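Local coordinates for protein gamma-glutamyl-gamma-aminobutyraldehyde dehydrogenase (PDB 4LIH) that probably oxidises aldehydes, among them gamma-glutamyl-gamma-aminobutyraldehyde, to the corresponding carboxylic acids with NAD(P)+ as hydride acceptor, at residues 290-294 / 325-329. Sequence-based numbering, arbitrary orientation.
Sequences LDRAA and FIEKL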
loop_
_atom_site.group_PDB
_atom_site.type_symbol
_atom_site.label_atom_id
_atom_site.label_comp_id
_atom_site.label_asym_id
_atom_site.label_seq_id
_atom_site.Cartn_x
_atom_site.Cartn_y
_atom_site.Cartn_z
ATOM N N LEU A 290 7.914 17.432 33.461
ATOM C CA LEU A 290 6.769 18.246 33.898
ATOM C C LEU A 290 6.898 19.714 33.474
ATOM O O LEU A 290 5.885 20.410 33.275
ATOM C CB LEU A 290 6.629 18.151 35.408
ATOM C CG LEU A 290 5.258 18.329 36.031
ATOM C CD1 LEU A 290 4.300 17.191 35.644
ATOM C CD2 LEU A 290 5.477 18.371 37.532
ATOM N N ASP A 291 8.146 20.178 33.346
ATOM C CA ASP A 291 8.424 21.510 32.838
ATOM C C ASP A 291 8.072 21.645 31.370
ATOM O O ASP A 291 7.372 22.594 30.996
ATOM C CB ASP A 291 9.891 21.897 33.083
ATOM C CG ASP A 291 10.172 22.088 34.535
ATOM O OD1 ASP A 291 9.429 22.872 35.154
ATOM O OD2 ASP A 291 11.089 21.433 35.072
ATOM N N ARG A 292 8.535 20.702 30.550
ATOM C CA ARG A 292 8.138 20.698 29.126
ATOM C C ARG A 292 6.628 20.576 29.014
ATOM O O ARG A 292 6.003 21.290 28.237
ATOM C CB ARG A 292 8.814 19.592 28.302
ATOM C CG ARG A 292 8.442 19.658 26.809
ATOM C CD ARG A 292 9.436 18.927 25.893
ATOM N NE ARG A 292 9.371 17.474 26.019
ATOM C CZ ARG A 292 8.450 16.698 25.429
ATOM N NH1 ARG A 292 7.560 17.235 24.650
ATOM N NH2 ARG A 292 8.441 15.372 25.605
ATOM N N ALA A 293 6.036 19.682 29.794
ATOM C CA ALA A 293 4.579 19.534 29.753
ATOM C C ALA A 293 3.843 20.832 30.083
ATOM O O ALA A 293 2.849 21.142 29.434
ATOM C CB ALA A 293 4.110 18.385 30.639
ATOM N N ALA A 294 4.313 21.597 31.090
ATOM C CA ALA A 294 3.646 22.842 31.494
ATOM C C ALA A 294 3.816 23.908 30.442
ATOM O O ALA A 294 2.861 24.627 30.144
ATOM C CB ALA A 294 4.188 23.364 32.823
ATOM N N PHE A 325 2.002 21.614 38.943
ATOM C CA PHE A 325 1.794 21.780 37.532
ATOM C C PHE A 325 1.203 23.150 37.224
ATOM O O PHE A 325 1.696 23.832 36.326
ATOM C CB PHE A 325 0.893 20.679 36.956
ATOM C CG PHE A 325 0.986 20.576 35.462
ATOM C CD1 PHE A 325 2.060 19.917 34.872
ATOM C CD2 PHE A 325 0.078 21.207 34.658
ATOM C CE1 PHE A 325 2.175 19.839 33.492
ATOM C CE2 PHE A 325 0.182 21.123 33.276
ATOM C CZ PHE A 325 1.224 20.453 32.702
ATOM N N ILE A 326 0.173 23.544 37.978
ATOM C CA ILE A 326 -0.476 24.842 37.796
ATOM C C ILE A 326 0.565 25.958 38.045
ATOM O O ILE A 326 0.657 26.911 37.274
ATOM C CB ILE A 326 -1.752 24.978 38.689
ATOM C CG1 ILE A 326 -2.878 24.065 38.149
ATOM C CG2 ILE A 326 -2.293 26.417 38.734
ATOM C CD1 ILE A 326 -4.075 23.950 39.105
ATOM N N GLU A 327 1.388 25.827 39.092
ATOM C CA GLU A 327 2.485 26.783 39.271
ATOM C C GLU A 327 3.337 26.950 37.991
ATOM O O GLU A 327 3.571 28.073 37.559
ATOM C CB GLU A 327 3.364 26.427 40.474
ATOM C CG GLU A 327 4.448 27.461 40.745
ATOM C CD GLU A 327 5.388 27.082 41.889
ATOM O OE1 GLU A 327 5.551 25.877 42.187
ATOM O OE2 GLU A 327 6.045 28.001 42.429
ATOM N N LYS A 328 3.765 25.847 37.380
ATOM C CA LYS A 328 4.598 25.890 36.179
ATOM C C LYS A 328 3.853 26.477 34.977
ATOM O O LYS A 328 4.434 27.209 34.179
ATOM C CB LYS A 328 5.147 24.485 35.856
ATOM C CG LYS A 328 6.133 23.955 36.919
ATOM C CD LYS A 328 6.428 22.478 36.696
ATOM C CE LYS A 328 7.444 21.910 37.677
ATOM N NZ LYS A 328 8.767 22.577 37.656
ATOM N N LEU A 329 2.554 26.208 34.907
ATOM C CA LEU A 329 1.654 26.722 33.871
ATOM C C LEU A 329 1.526 28.243 33.936
ATOM O O LEU A 329 1.624 28.964 32.914
ATOM C CB LEU A 329 0.282 26.056 34.079
ATOM C CG LEU A 329 -0.827 26.261 33.102
ATOM C CD1 LEU A 329 -0.448 25.721 31.713
ATOM C CD2 LEU A 329 -2.058 25.538 33.644
#
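F325 reaches from helix 319-333 to the first turn of helix 290-302 and meets it with both edge and face. The methyl of A294 lies over one face, 4.1 Å above the plane and offset toward the rim, while L290 and A293 come to the ring edge, where L290 CD1 is 3.6 Å from F325 CD1. A chi1 of -163°, with CG anti to the backbone N, carries the ring toward helix 290-302; the F325 side chain also touches L315 and V317 of strand 314-318. Alanine suits position 294 because its CB points toward the other helix, and A294 CB lies 3.4 Å from K328 CB, closer than usual van der Waals contact. So small a residue fits where the axes of the two segments pass 9.0 Å apart at -54°. L329 adds its CD1 beside A294 O and also touches L412 and V414.

At the outer margin, K328 runs its aliphatic chain past L290, crossing that side chain at about a right angle, then bends at its last torsion. K328 NZ forms a salt bridge with D291 OD1 at 2.6 Å, on the syn side of the carboxylate and 25° out of its plane. A long, flexible lysine thus packs its methylenes on apolar groups and keeps its charge beside exposed D291. Strand 280-283, helix 290-302 and parallel strand 314-318 form a beta-alpha-beta crossover, and helix 319-333 packs beside the crossover helix in the alpha/beta aldehyde dehydrogenase fold.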